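Local coordinates for N-alpha-acetyltransferase 35, NatC auxiliary subunit (Saccharomyces cerevisiae, PDB 6YGA), which serves as the large auxiliary subunit of the NatC N-terminal acetyltransferase, which acetylates the N-terminal methionine of the L-A virus Gag protein, at residues Y435-Y440 / E480-D485; W137-G140 / Y144-V147; Q558-K563 / D612-E617; G259-L264 / T295-F300; L345-I348 / T353-G356. All coordinates share one frame; numbering follows the deposited sequence.

Interaction 1: residues Y435-Y440 / E480-D485. With EDO (1,2-ethanediol), chain C.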
# COMPACT_ATOMS: atom_id res chain seq x y z
N TYR B 435 -26.87 18.94 10.16
CA TYR B 435 -25.67 18.54 9.42
C TYR B 435 -24.45 18.51 10.34
O TYR B 435 -23.57 17.65 10.18
CB TYR B 435 -25.43 19.48 8.24
CG TYR B 435 -26.58 19.52 7.27
CD1 TYR B 435 -26.95 18.39 6.55
CD2 TYR B 435 -27.31 20.69 7.07
CE1 TYR B 435 -28.01 18.42 5.66
CE2 TYR B 435 -28.37 20.73 6.18
CZ TYR B 435 -28.71 19.59 5.48
OH TYR B 435 -29.76 19.62 4.59
N CYS B 436 -24.37 19.44 11.29
CA CYS B 436 -23.32 19.39 12.30
C CYS B 436 -23.35 18.07 13.06
O CYS B 436 -22.31 17.46 13.33
CB CYS B 436 -23.45 20.58 13.25
SG CYS B 436 -22.25 20.64 14.61
N SER B 437 -24.56 17.59 13.40
CA SER B 437 -24.68 16.33 14.12
C SER B 437 -24.18 15.16 13.28
O SER B 437 -23.41 14.32 13.77
CB SER B 437 -26.14 16.12 14.55
OG SER B 437 -26.40 14.76 14.87
N TRP B 438 -24.60 15.08 12.02
CA TRP B 438 -24.18 13.97 11.17
C TRP B 438 -22.68 14.03 10.89
O TRP B 438 -22.01 12.99 10.86
CB TRP B 438 -24.96 13.98 9.85
CG TRP B 438 -24.57 12.86 8.93
CD1 TRP B 438 -25.12 11.62 8.87
CD2 TRP B 438 -23.55 12.89 7.93
NE1 TRP B 438 -24.51 10.87 7.90
CE2 TRP B 438 -23.53 11.63 7.31
CE3 TRP B 438 -22.64 13.86 7.50
CZ2 TRP B 438 -22.65 11.31 6.28
CZ3 TRP B 438 -21.76 13.54 6.48
CH2 TRP B 438 -21.77 12.28 5.88
N THR B 439 -22.14 15.23 10.67
CA THR B 439 -20.70 15.37 10.50
C THR B 439 -19.95 14.89 11.73
O THR B 439 -18.91 14.23 11.62
CB THR B 439 -20.34 16.83 10.19
OG1 THR B 439 -21.15 17.30 9.10
CG2 THR B 439 -18.87 16.95 9.81
N TYR B 440 -20.46 15.20 12.92
CA TYR B 440 -19.81 14.76 14.15
C TYR B 440 -19.80 13.24 14.24
O TYR B 440 -18.78 12.64 14.63
CB TYR B 440 -20.49 15.38 15.36
CG TYR B 440 -19.85 15.02 16.68
CD1 TYR B 440 -18.55 15.42 16.98
CD2 TYR B 440 -20.54 14.29 17.64
CE1 TYR B 440 -17.96 15.10 18.18
CE2 TYR B 440 -19.97 13.97 18.84
CZ TYR B 440 -18.68 14.37 19.11
OH TYR B 440 -18.10 14.05 20.32
N GLU B 480 -21.15 7.08 22.28
CA GLU B 480 -22.36 6.49 22.84
C GLU B 480 -23.26 7.55 23.46
O GLU B 480 -24.48 7.51 23.30
CB GLU B 480 -22.00 5.41 23.86
CG GLU B 480 -23.19 4.58 24.34
CD GLU B 480 -23.23 4.43 25.84
OE1 GLU B 480 -22.38 5.03 26.52
OE2 GLU B 480 -24.12 3.71 26.34
N THR B 481 -22.66 8.52 24.16
CA THR B 481 -23.44 9.62 24.73
C THR B 481 -24.13 10.42 23.64
O THR B 481 -25.31 10.77 23.76
CB THR B 481 -22.54 10.53 25.56
OG1 THR B 481 -22.00 9.80 26.67
CG2 THR B 481 -23.31 11.73 26.09
N PHE B 482 -23.40 10.73 22.56
CA PHE B 482 -24.00 11.43 21.43
C PHE B 482 -25.12 10.62 20.80
O PHE B 482 -26.19 11.17 20.50
CB PHE B 482 -22.91 11.75 20.40
CG PHE B 482 -23.44 12.19 19.06
CD1 PHE B 482 -23.86 13.49 18.85
CD2 PHE B 482 -23.48 11.29 18.00
CE1 PHE B 482 -24.34 13.89 17.62
CE2 PHE B 482 -23.96 11.69 16.76
CZ PHE B 482 -24.38 12.99 16.57
N LEU B 483 -24.91 9.32 20.60
CA LEU B 483 -25.95 8.50 19.99
C LEU B 483 -27.16 8.37 20.91
O LEU B 483 -28.30 8.33 20.43
CB LEU B 483 -25.40 7.12 19.65
CG LEU B 483 -24.43 7.03 18.48
CD1 LEU B 483 -23.89 5.62 18.37
CD2 LEU B 483 -25.09 7.47 17.17
N LYS B 484 -26.94 8.29 22.22
CA LYS B 484 -28.06 8.15 23.15
C LYS B 484 -28.94 9.40 23.14
O LYS B 484 -30.17 9.30 23.16
CB LYS B 484 -27.54 7.87 24.56
CG LYS B 484 -28.63 7.44 25.53
CD LYS B 484 -29.29 6.15 25.07
CE LYS B 484 -30.54 5.84 25.85
NZ LYS B 484 -31.14 4.55 25.40
N ASP B 485 -28.31 10.58 23.10
CA ASP B 485 -29.07 11.82 22.98
C ASP B 485 -29.80 11.90 21.65
O ASP B 485 -30.95 12.35 21.59
CB ASP B 485 -28.14 13.02 23.16
CG ASP B 485 -27.48 13.06 24.53
OD1 ASP B 485 -27.87 12.27 25.42
OD2 ASP B 485 -26.57 13.89 24.72
C1 EDO C . -25.87 6.85 7.13
O1 EDO C . -26.62 7.58 8.10
C2 EDO C . -24.38 6.94 7.45
O2 EDO C . -23.95 8.31 7.41

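Interaction 2: residues W137-G140 / Y144-V147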
# COMPACT_ATOMS: atom_id res chain seq x y z
N TRP B 137 3.36 -12.19 -36.74
CA TRP B 137 4.29 -13.24 -37.13
C TRP B 137 3.58 -14.25 -38.03
O TRP B 137 2.40 -14.55 -37.84
CB TRP B 137 4.87 -13.95 -35.90
CG TRP B 137 3.82 -14.60 -35.03
CD1 TRP B 137 3.30 -15.85 -35.17
CD2 TRP B 137 3.17 -14.02 -33.89
NE1 TRP B 137 2.36 -16.09 -34.19
CE2 TRP B 137 2.26 -14.98 -33.40
CE3 TRP B 137 3.26 -12.78 -33.25
CZ2 TRP B 137 1.46 -14.74 -32.29
CZ3 TRP B 137 2.46 -12.55 -32.15
CH2 TRP B 137 1.57 -13.52 -31.68
N CYS B 138 4.31 -14.77 -39.02
CA CYS B 138 3.81 -15.76 -39.96
C CYS B 138 4.67 -17.02 -39.84
O CYS B 138 5.81 -17.03 -40.30
CB CYS B 138 3.82 -15.23 -41.39
SG CYS B 138 2.67 -13.88 -41.71
N THR B 139 4.11 -18.06 -39.22
CA THR B 139 4.80 -19.33 -39.09
C THR B 139 4.34 -20.37 -40.10
O THR B 139 5.05 -21.36 -40.31
CB THR B 139 4.61 -19.91 -37.67
OG1 THR B 139 3.34 -20.57 -37.60
CG2 THR B 139 4.66 -18.79 -36.64
N GLY B 140 3.19 -20.17 -40.73
CA GLY B 140 2.62 -21.16 -41.61
C GLY B 140 1.85 -22.26 -40.90
O GLY B 140 1.31 -23.14 -41.58
N TYR B 144 -0.12 -21.43 -34.28
CA TYR B 144 0.69 -20.27 -33.92
C TYR B 144 0.12 -18.98 -34.50
O TYR B 144 0.08 -17.96 -33.81
CB TYR B 144 2.13 -20.46 -34.40
CG TYR B 144 2.96 -21.39 -33.54
CD1 TYR B 144 2.93 -22.76 -33.75
CD2 TYR B 144 3.77 -20.90 -32.52
CE1 TYR B 144 3.68 -23.62 -32.97
CE2 TYR B 144 4.52 -21.75 -31.74
CZ TYR B 144 4.48 -23.11 -31.97
OH TYR B 144 5.23 -23.96 -31.19
N ASP B 145 -0.32 -19.01 -35.76
CA ASP B 145 -0.68 -17.77 -36.45
C ASP B 145 -2.09 -17.30 -36.09
O ASP B 145 -2.32 -16.10 -35.96
CB ASP B 145 -0.55 -17.96 -37.96
CG ASP B 145 0.85 -18.41 -38.37
OD1 ASP B 145 1.54 -19.02 -37.54
OD2 ASP B 145 1.24 -18.15 -39.53
N LYS B 146 -3.04 -18.23 -35.94
CA LYS B 146 -4.43 -17.88 -35.71
C LYS B 146 -4.87 -18.09 -34.27
O LYS B 146 -5.41 -17.17 -33.65
CB LYS B 146 -5.34 -18.69 -36.65
CG LYS B 146 -6.34 -17.84 -37.43
CD LYS B 146 -7.29 -17.10 -36.49
CE LYS B 146 -8.11 -16.03 -37.21
NZ LYS B 146 -9.09 -15.36 -36.29
N VAL B 147 -4.65 -19.28 -33.71
CA VAL B 147 -5.10 -19.56 -32.35
C VAL B 147 -4.28 -18.76 -31.34
O VAL B 147 -4.83 -18.04 -30.50
CB VAL B 147 -5.04 -21.07 -32.06
CG1 VAL B 147 -5.46 -21.35 -30.62
CG2 VAL B 147 -5.92 -21.82 -33.04

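Interaction 3: residues Q558-K563 / D612-E617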
# COMPACT_ATOMS: atom_id res chain seq x y z
N GLN B 558 -6.82 -5.58 31.24
CA GLN B 558 -5.77 -6.57 31.03
C GLN B 558 -4.39 -5.94 31.15
O GLN B 558 -3.49 -6.50 31.79
CB GLN B 558 -5.95 -7.23 29.66
CG GLN B 558 -4.98 -8.35 29.38
CD GLN B 558 -5.21 -9.55 30.28
OE1 GLN B 558 -5.97 -10.46 29.93
NE2 GLN B 558 -4.56 -9.56 31.44
N PHE B 559 -4.21 -4.77 30.53
CA PHE B 559 -2.93 -4.07 30.63
C PHE B 559 -2.61 -3.71 32.08
O PHE B 559 -1.48 -3.89 32.54
CB PHE B 559 -2.97 -2.81 29.76
CG PHE B 559 -1.66 -2.07 29.67
CD1 PHE B 559 -1.28 -1.17 30.66
CD2 PHE B 559 -0.81 -2.26 28.59
CE1 PHE B 559 -0.09 -0.48 30.58
CE2 PHE B 559 0.39 -1.57 28.50
CZ PHE B 559 0.75 -0.69 29.50
N ALA B 560 -3.61 -3.21 32.81
CA ALA B 560 -3.40 -2.79 34.19
C ALA B 560 -3.04 -3.96 35.10
O ALA B 560 -2.27 -3.80 36.05
CB ALA B 560 -4.65 -2.07 34.71
N ILE B 561 -3.59 -5.14 34.82
CA ILE B 561 -3.20 -6.34 35.55
C ILE B 561 -1.74 -6.68 35.26
O ILE B 561 -0.97 -6.99 36.18
CB ILE B 561 -4.14 -7.51 35.21
CG1 ILE B 561 -5.53 -7.26 35.81
CG2 ILE B 561 -3.56 -8.83 35.69
CD1 ILE B 561 -6.59 -8.23 35.32
N LEU B 562 -1.34 -6.60 33.99
CA LEU B 562 0.05 -6.88 33.64
C LEU B 562 1.00 -5.90 34.32
O LEU B 562 2.05 -6.30 34.84
CB LEU B 562 0.23 -6.86 32.12
CG LEU B 562 -0.47 -7.98 31.36
CD1 LEU B 562 -0.45 -7.73 29.87
CD2 LEU B 562 0.17 -9.32 31.69
N LYS B 563 0.66 -4.61 34.32
CA LYS B 563 1.52 -3.64 34.99
C LYS B 563 1.52 -3.82 36.50
O LYS B 563 2.54 -3.60 37.15
CB LYS B 563 1.12 -2.21 34.62
CG LYS B 563 1.96 -1.18 35.34
CD LYS B 563 1.73 0.24 34.86
CE LYS B 563 2.67 1.19 35.60
NZ LYS B 563 2.38 2.62 35.32
N ASP B 612 -5.25 4.77 38.53
CA ASP B 612 -6.47 4.29 39.18
C ASP B 612 -6.77 2.85 38.81
O ASP B 612 -7.39 2.13 39.60
CB ASP B 612 -7.65 5.19 38.80
CG ASP B 612 -7.40 6.65 39.14
OD1 ASP B 612 -6.76 6.91 40.17
OD2 ASP B 612 -7.86 7.52 38.37
N PHE B 613 -6.35 2.41 37.62
CA PHE B 613 -6.55 1.02 37.21
C PHE B 613 -5.53 0.09 37.86
O PHE B 613 -5.86 -1.04 38.23
CB PHE B 613 -6.46 0.90 35.69
CG PHE B 613 -7.73 1.23 34.97
CD1 PHE B 613 -8.75 0.30 34.88
CD2 PHE B 613 -7.90 2.46 34.36
CE1 PHE B 613 -9.92 0.59 34.21
CE2 PHE B 613 -9.06 2.76 33.68
CZ PHE B 613 -10.07 1.83 33.61
N VAL B 614 -4.28 0.55 38.01
CA VAL B 614 -3.21 -0.32 38.49
C VAL B 614 -3.39 -0.61 39.97
O VAL B 614 -3.72 0.28 40.76
CB VAL B 614 -1.84 0.33 38.20
CG1 VAL B 614 -0.73 -0.40 38.94
CG2 VAL B 614 -1.56 0.35 36.71
N ILE B 615 -3.17 -1.86 40.35
CA ILE B 615 -3.28 -2.29 41.74
C ILE B 615 -1.91 -2.12 42.39
O ILE B 615 -0.99 -2.89 42.10
CB ILE B 615 -3.77 -3.74 41.84
CG1 ILE B 615 -4.98 -3.96 40.94
CG2 ILE B 615 -4.13 -4.08 43.28
CD1 ILE B 615 -5.35 -5.41 40.76
N GLU B 616 -1.78 -1.12 43.26
CA GLU B 616 -0.52 -0.90 43.96
C GLU B 616 -0.47 -1.57 45.32
O GLU B 616 0.57 -1.54 45.98
CB GLU B 616 -0.26 0.61 44.12
CG GLU B 616 1.19 1.01 43.90
CD GLU B 616 1.63 0.84 42.45
OE1 GLU B 616 1.12 1.57 41.58
OE2 GLU B 616 2.49 -0.03 42.19
N GLU B 617 -1.57 -2.19 45.75
CA GLU B 617 -1.60 -2.89 47.02
C GLU B 617 -0.80 -4.18 46.93
O GLU B 617 -0.32 -4.58 45.86
CB GLU B 617 -3.04 -3.18 47.45
CG GLU B 617 -3.81 -1.97 47.96
CD GLU B 617 -4.23 -1.01 46.85
OE1 GLU B 617 -4.19 -1.40 45.67
OE2 GLU B 617 -4.60 0.14 47.18

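Interaction 4: residues G259-L264 / T295-F300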
# COMPACT_ATOMS: atom_id res chain seq x y z
N GLY B 259 -8.24 -29.14 -12.41
CA GLY B 259 -8.25 -30.60 -12.42
C GLY B 259 -7.42 -31.20 -13.53
O GLY B 259 -7.02 -32.37 -13.44
N ILE B 260 -7.14 -30.42 -14.58
CA ILE B 260 -6.36 -30.91 -15.70
C ILE B 260 -4.86 -30.80 -15.41
O ILE B 260 -4.07 -31.63 -15.88
CB ILE B 260 -6.75 -30.16 -16.98
CG1 ILE B 260 -8.19 -30.48 -17.38
CG2 ILE B 260 -5.83 -30.51 -18.13
CD1 ILE B 260 -8.61 -29.87 -18.71
N PHE B 261 -4.46 -29.79 -14.63
CA PHE B 261 -3.04 -29.56 -14.34
C PHE B 261 -2.28 -30.79 -13.88
O PHE B 261 -1.20 -31.06 -14.44
CB PHE B 261 -2.90 -28.43 -13.30
CG PHE B 261 -2.80 -27.07 -13.90
CD1 PHE B 261 -1.76 -26.75 -14.76
CD2 PHE B 261 -3.72 -26.09 -13.58
CE1 PHE B 261 -1.66 -25.49 -15.31
CE2 PHE B 261 -3.62 -24.82 -14.12
CZ PHE B 261 -2.59 -24.52 -14.99
N PRO B 262 -2.73 -31.56 -12.88
CA PRO B 262 -1.92 -32.71 -12.46
C PRO B 262 -1.77 -33.78 -13.53
O PRO B 262 -0.82 -34.56 -13.47
CB PRO B 262 -2.67 -33.24 -11.23
CG PRO B 262 -4.07 -32.82 -11.44
CD PRO B 262 -3.97 -31.46 -12.08
N GLN B 263 -2.67 -33.83 -14.51
CA GLN B 263 -2.71 -34.96 -15.43
C GLN B 263 -1.70 -34.85 -16.56
O GLN B 263 -1.37 -35.87 -17.17
CB GLN B 263 -4.11 -35.13 -16.02
CG GLN B 263 -5.21 -35.32 -14.99
CD GLN B 263 -6.47 -35.93 -15.58
OE1 GLN B 263 -6.41 -36.70 -16.54
NE2 GLN B 263 -7.62 -35.60 -15.00
N LEU B 264 -1.18 -33.65 -16.84
CA LEU B 264 -0.28 -33.48 -17.97
C LEU B 264 0.85 -32.52 -17.60
O LEU B 264 0.76 -31.74 -16.65
CB LEU B 264 -1.03 -32.97 -19.21
CG LEU B 264 -1.79 -31.65 -19.12
CD1 LEU B 264 -0.97 -30.52 -19.69
CD2 LEU B 264 -3.09 -31.78 -19.88
N THR B 295 0.94 -21.92 -9.67
CA THR B 295 0.87 -23.28 -10.20
C THR B 295 -0.51 -23.65 -10.72
O THR B 295 -0.64 -24.67 -11.41
CB THR B 295 1.30 -24.30 -9.14
OG1 THR B 295 0.33 -24.34 -8.09
CG2 THR B 295 2.66 -23.91 -8.55
N ASP B 296 -1.54 -22.87 -10.42
CA ASP B 296 -2.90 -23.18 -10.84
C ASP B 296 -3.61 -21.90 -11.29
O ASP B 296 -3.04 -20.81 -11.26
CB ASP B 296 -3.68 -23.90 -9.73
CG ASP B 296 -3.82 -23.06 -8.46
OD1 ASP B 296 -3.52 -21.85 -8.47
OD2 ASP B 296 -4.25 -23.63 -7.44
N TYR B 297 -4.87 -22.05 -11.69
CA TYR B 297 -5.69 -20.93 -12.12
C TYR B 297 -6.63 -20.44 -11.03
O TYR B 297 -7.62 -19.76 -11.33
CB TYR B 297 -6.51 -21.30 -13.36
CG TYR B 297 -5.73 -21.34 -14.66
CD1 TYR B 297 -4.34 -21.40 -14.67
CD2 TYR B 297 -6.39 -21.31 -15.88
CE1 TYR B 297 -3.64 -21.43 -15.86
CE2 TYR B 297 -5.70 -21.34 -17.07
CZ TYR B 297 -4.33 -21.40 -17.06
OH TYR B 297 -3.65 -21.43 -18.25
N SER B 298 -6.35 -20.76 -9.76
CA SER B 298 -7.22 -20.34 -8.67
C SER B 298 -7.31 -18.82 -8.55
O SER B 298 -8.30 -18.31 -8.01
CB SER B 298 -6.75 -20.94 -7.35
OG SER B 298 -7.07 -22.32 -7.27
N GLY B 299 -6.31 -18.09 -9.04
CA GLY B 299 -6.36 -16.64 -8.97
C GLY B 299 -7.49 -16.05 -9.79
O GLY B 299 -8.02 -14.99 -9.45
N PHE B 300 -7.87 -16.71 -10.89
CA PHE B 300 -9.00 -16.25 -11.68
C PHE B 300 -10.30 -16.37 -10.91
O PHE B 300 -11.21 -15.54 -11.07
CB PHE B 300 -9.07 -17.03 -13.00
CG PHE B 300 -8.00 -16.67 -13.99
CD1 PHE B 300 -7.74 -15.35 -14.30
CD2 PHE B 300 -7.25 -17.66 -14.60
CE1 PHE B 300 -6.75 -15.02 -15.21
CE2 PHE B 300 -6.26 -17.34 -15.51
CZ PHE B 300 -6.01 -16.01 -15.82

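Interaction 5: residues L345-I348 / T353-G356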
# COMPACT_ATOMS: atom_id res chain seq x y z
N LEU B 345 -15.37 3.37 -9.53
CA LEU B 345 -15.81 3.75 -10.87
C LEU B 345 -17.22 3.24 -11.15
O LEU B 345 -17.99 3.91 -11.84
CB LEU B 345 -14.83 3.21 -11.91
CG LEU B 345 -13.41 3.74 -11.76
CD1 LEU B 345 -12.46 3.06 -12.74
CD2 LEU B 345 -13.40 5.24 -11.95
N PHE B 346 -17.56 2.06 -10.63
CA PHE B 346 -18.91 1.53 -10.75
C PHE B 346 -19.89 2.26 -9.83
O PHE B 346 -21.07 2.39 -10.17
CB PHE B 346 -18.89 0.03 -10.42
CG PHE B 346 -20.21 -0.66 -10.63
CD1 PHE B 346 -20.56 -1.15 -11.88
CD2 PHE B 346 -21.09 -0.85 -9.58
CE1 PHE B 346 -21.76 -1.79 -12.08
CE2 PHE B 346 -22.30 -1.49 -9.77
CZ PHE B 346 -22.63 -1.96 -11.03
N PHE B 347 -19.41 2.73 -8.69
CA PHE B 347 -20.27 3.41 -7.71
C PHE B 347 -20.49 4.87 -8.09
O PHE B 347 -21.61 5.37 -8.00
CB PHE B 347 -19.65 3.28 -6.32
CG PHE B 347 -20.56 3.70 -5.20
CD1 PHE B 347 -21.68 2.96 -4.88
CD2 PHE B 347 -20.26 4.83 -4.45
CE1 PHE B 347 -22.51 3.35 -3.84
CE2 PHE B 347 -21.09 5.22 -3.41
CZ PHE B 347 -22.21 4.48 -3.11
N ILE B 348 -19.43 5.56 -8.50
CA ILE B 348 -19.48 6.96 -8.91
C ILE B 348 -19.27 6.98 -10.41
O ILE B 348 -18.15 6.73 -10.89
CB ILE B 348 -18.42 7.79 -8.18
CG1 ILE B 348 -18.54 7.59 -6.67
CG2 ILE B 348 -18.54 9.26 -8.55
CD1 ILE B 348 -17.47 8.29 -5.86
N THR B 353 -23.36 10.84 -11.22
CA THR B 353 -24.39 10.26 -10.37
C THR B 353 -23.80 9.11 -9.56
O THR B 353 -22.76 8.56 -9.90
CB THR B 353 -25.59 9.74 -11.19
OG1 THR B 353 -25.18 8.61 -11.97
CG2 THR B 353 -26.12 10.82 -12.12
N VAL B 354 -24.48 8.77 -8.48
CA VAL B 354 -24.14 7.61 -7.67
C VAL B 354 -25.03 6.46 -8.12
O VAL B 354 -26.26 6.53 -7.98
CB VAL B 354 -24.30 7.90 -6.17
CG1 VAL B 354 -24.01 6.65 -5.35
CG2 VAL B 354 -23.39 9.03 -5.75
N LEU B 355 -24.41 5.43 -8.69
CA LEU B 355 -25.10 4.23 -9.15
C LEU B 355 -26.16 4.53 -10.21
O LEU B 355 -27.08 3.73 -10.41
CB LEU B 355 -25.73 3.46 -7.99
CG LEU B 355 -24.75 2.93 -6.95
CD1 LEU B 355 -25.50 2.31 -5.77
CD2 LEU B 355 -23.82 1.91 -7.59
N GLY B 356 -26.06 5.67 -10.88
CA GLY B 356 -27.07 6.09 -11.83
C GLY B 356 -28.42 6.39 -11.24
O GLY B 356 -29.40 6.49 -11.98

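Interaction 1: residues Y435-Y440 / E480-D485
Two helical segments, 435-440 and 480-485, come nearest at Ser437 and Phe482, whose CA atoms lie 8.8 Å apart, a spacing bridged mainly by the phenyl ring of Phe482. With CG anti to the backbone N (chi1 167°), this ring extends from its own helix toward the other and meets two residues one turn apart. Tyr440 presents the CD2/CE2 edge of its ring to one face of Phe482, an edge-to-face (T-shaped) pair with centroids 5.1 Å apart and planes at 78°. The closest atoms are Tyr440 CD2 and Phe482 CD1 at 3.6 Å, near the rim of the phenyl face. At the far edge of the same ring, close to its plane, Ser437 OG lies 3.2 Å from Phe482 CZ, so the serine hydroxyl abuts aromatic C-H groups. Trp438 faces elsewhere: its indole NE1 donates to O2 of a 1,2-ethanediol at 2.7 Å, and this molecule, probably from the crystallisation liquor, also binds His367 O. The contact joins helices 433-456 and 465-506 within the helical TPR-like region. Phe371 of helix 360-372 touches both Ser437 and Phe482, while Gln424 of helix 406-429 packs on Tyr440.

Interaction 2: residues W137-G140 / Y144-V147
Hydrogen bonds to the Asp145 carboxylate dominate the contact between Thr139-Gly140 and the first turn of helix 142-167. Asp145 OD2 accepts two backbone N-H groups, from Thr139 N at 2.9 Å and Gly140 N at 3.1 Å. Both arrive on the syn side of the oxygen but from opposite faces of the carboxylate plane. Thr139 N also makes a weak bond to OD1. The hydroxyl Thr139 OG1 donates to OD1 as well, although the modelled separation of 2.4 Å is very short and its exact value doubtful. Thr139 chi1 of 82° sets OG1 between the backbone N and the carbonyl carbon, on the side of the helix, where it also accepts from Asn141 N, an ST turn that leads into helix 142-167. Together these bonds tie the turn entering the helix to an acid inside it, within the Mak10 family region of the chain. The indole supplies a separate bond: Trp137 NE1 donates to Tyr144 O at 3.0 Å, with the oxygen near the ring plane but the donor well above the carbonyl plane. Among the nonpolar contacts, Thr139 CG2 lies 3.8 Å from Tyr144 CB, the threonine methyl lying across the tyrosine CB. The phenol then leads away to helix 85-104, and its OH bonds to Tyr82 O. Tyr119 of helix 118-129 meets the Trp137 ring edge-to-face.

Interaction 3: residues Q558-K563 / D612-E617
Segment 558-563 is regular helix, whereas 612-617 carries the last residues of a helix and the chain that leaves it: Val614 is the first residue to abandon helical backbone angles. The backbones are closest at Ala560 and Val614, with CA atoms 5.0 Å apart, a close approach that the small methyl side chain of Ala560 permits. That methyl is the centre of the contact. Ala560 CB points at the end of the opposing helix and lies 3.6 Å from Phe613 CB and 3.9 Å from Phe613 O, so it meets the root of the phenylalanine rather than its ring. With CG anti to its carbonyl carbon (chi1 -83°), the phenyl group leads away from segment 558-563 and packs edge-to-face with Phe557. Val614 continues the apolar surface more loosely, its CG2 standing 4.4 Å from Ala560 CB. Val614 CG2 also meets the aliphatic part of Lys563, 3.8 Å from Lys563 CD. Here the extended lysine chain runs roughly perpendicular to the valine side chain, lending its methylene groups to the contact while its amine makes a long, weak ion pair with Asp569. The contact thus sets the C-terminal end of helix 603-613 against helix 511-564 near the latter's end, within the helical TPR-like region. Ser564 OG takes part just beyond, bonding to both Ala560 O and Ile615 N. Helix 619-653 receives Ile561 and Ile615, and on another side Gln558 and Leu562 pack against helix 668-701 and strand 724-729.

Interaction 4: residues G259-L264 / T295-F300
Phe261, where helix 245-260 gives way to an irregular turn, carries the contact with the 295-297 chain by inserting its ring beside Tyr297. Ile260, the residue before it, packs on Met219 of helix 215-231. The Phe261 ring is engaged at a face and at an edge, with Asp296 CA obliquely placed. Over one face sits the carbonyl oxygen of Thr295, 3.8 Å above the plane and almost over its centre, with the closest ring atom, Phe261 CD2, 4.0 Å from Thr295 O. At the ring edge, Phe261 CZ comes within 3.4 Å of Tyr297 CE1 and Phe261 CE2 within 3.5 Å of Tyr297 CD1. This makes an offset edge-to-face pair, the phenylalanine edge directed at the tyrosine face, with centroids 5.2 Å apart and planes at 72°. Asp296 CA is 3.7 Å from Phe261 CE2.

The pair joins the C-terminal part of helix 245-260 to the approach to helix 298-311. Asp296 stands on that approach: its OD1 accepts a weak bond from Ser298 N, an Asx turn, and its OD2 a weak one from Ser298 OG. Tyr297 CG lies anti to the carbonyl carbon (chi1 -76°), which carries the phenol toward helix 85-104, where its OH bonds to Asp94 OD1; Asp94 also touches Phe261. Farther along the first segment, Gln263 N bonds to Ile260 O, closing a tight turn, and the side chains of Gln263 and Leu264 rest on Leu215 of helix 215-231.

Interaction 5: residues L345-I348 / T353-G356
Phe347 and the Val354-Leu355 pair form the tight, buried part of this contact. Val354 CG1 sits over one face of the Phe347 ring, 3.9 Å from its centroid and 21° off the normal, a CH-pi contact displaced toward the CZ rim. The valine and phenylalanine run alongside each other in the same direction. Leu355 meets the CD1-CE1 side of the ring: its CD2 is 3.6 Å from Phe347 CD1, and its CD1 3.7 Å from Phe347 CE1. Elsewhere the ring stacks with Tyr399. With CG anti to the backbone N (chi1 -169°), the Phe347 ring is carried toward the loop. After helix 337-347, in the helical TPR-like region, the chain doubles back: a single beta bridge pairs Ile348 with Val354, and Leu355 N donates to Phe347 O at 2.9 Å. Leu355 itself has a left-handed backbone (phi 59°), which ends the extended run after the bridge. Packing is looser at the margins. Phe346 CE2 approaches Leu355 CD2 only to 4.3 Å, and the Ile348 and Thr353 side chains both point away from the opposing segment, Ile348 touching Tyr360 and Leu396, while Thr353 OG1 bonds to Asp351.

The five contacts occur in series along the chain and none touches another. Interactions 2 and 4 lie on the same side of the chain's centre, their centres 26 Å apart, and both reach helix 85-104, through Tyr144 in one and Phe261 and Tyr297 in the other. Interactions 1, 3 and 5 all fall in the TPR-like region. Helix 360-372 links two of them, packing on Val354 of interaction 5 and Phe482 of interaction 1, and its His367 O also holds the ethanediol bound by Trp438; the nearest atoms of interactions 1 and 5 are about 12 Å apart. Interaction 3 lies 33 Å from interaction 1 between centres, and 76 Å from interaction 2. None of their segments touches another subunit.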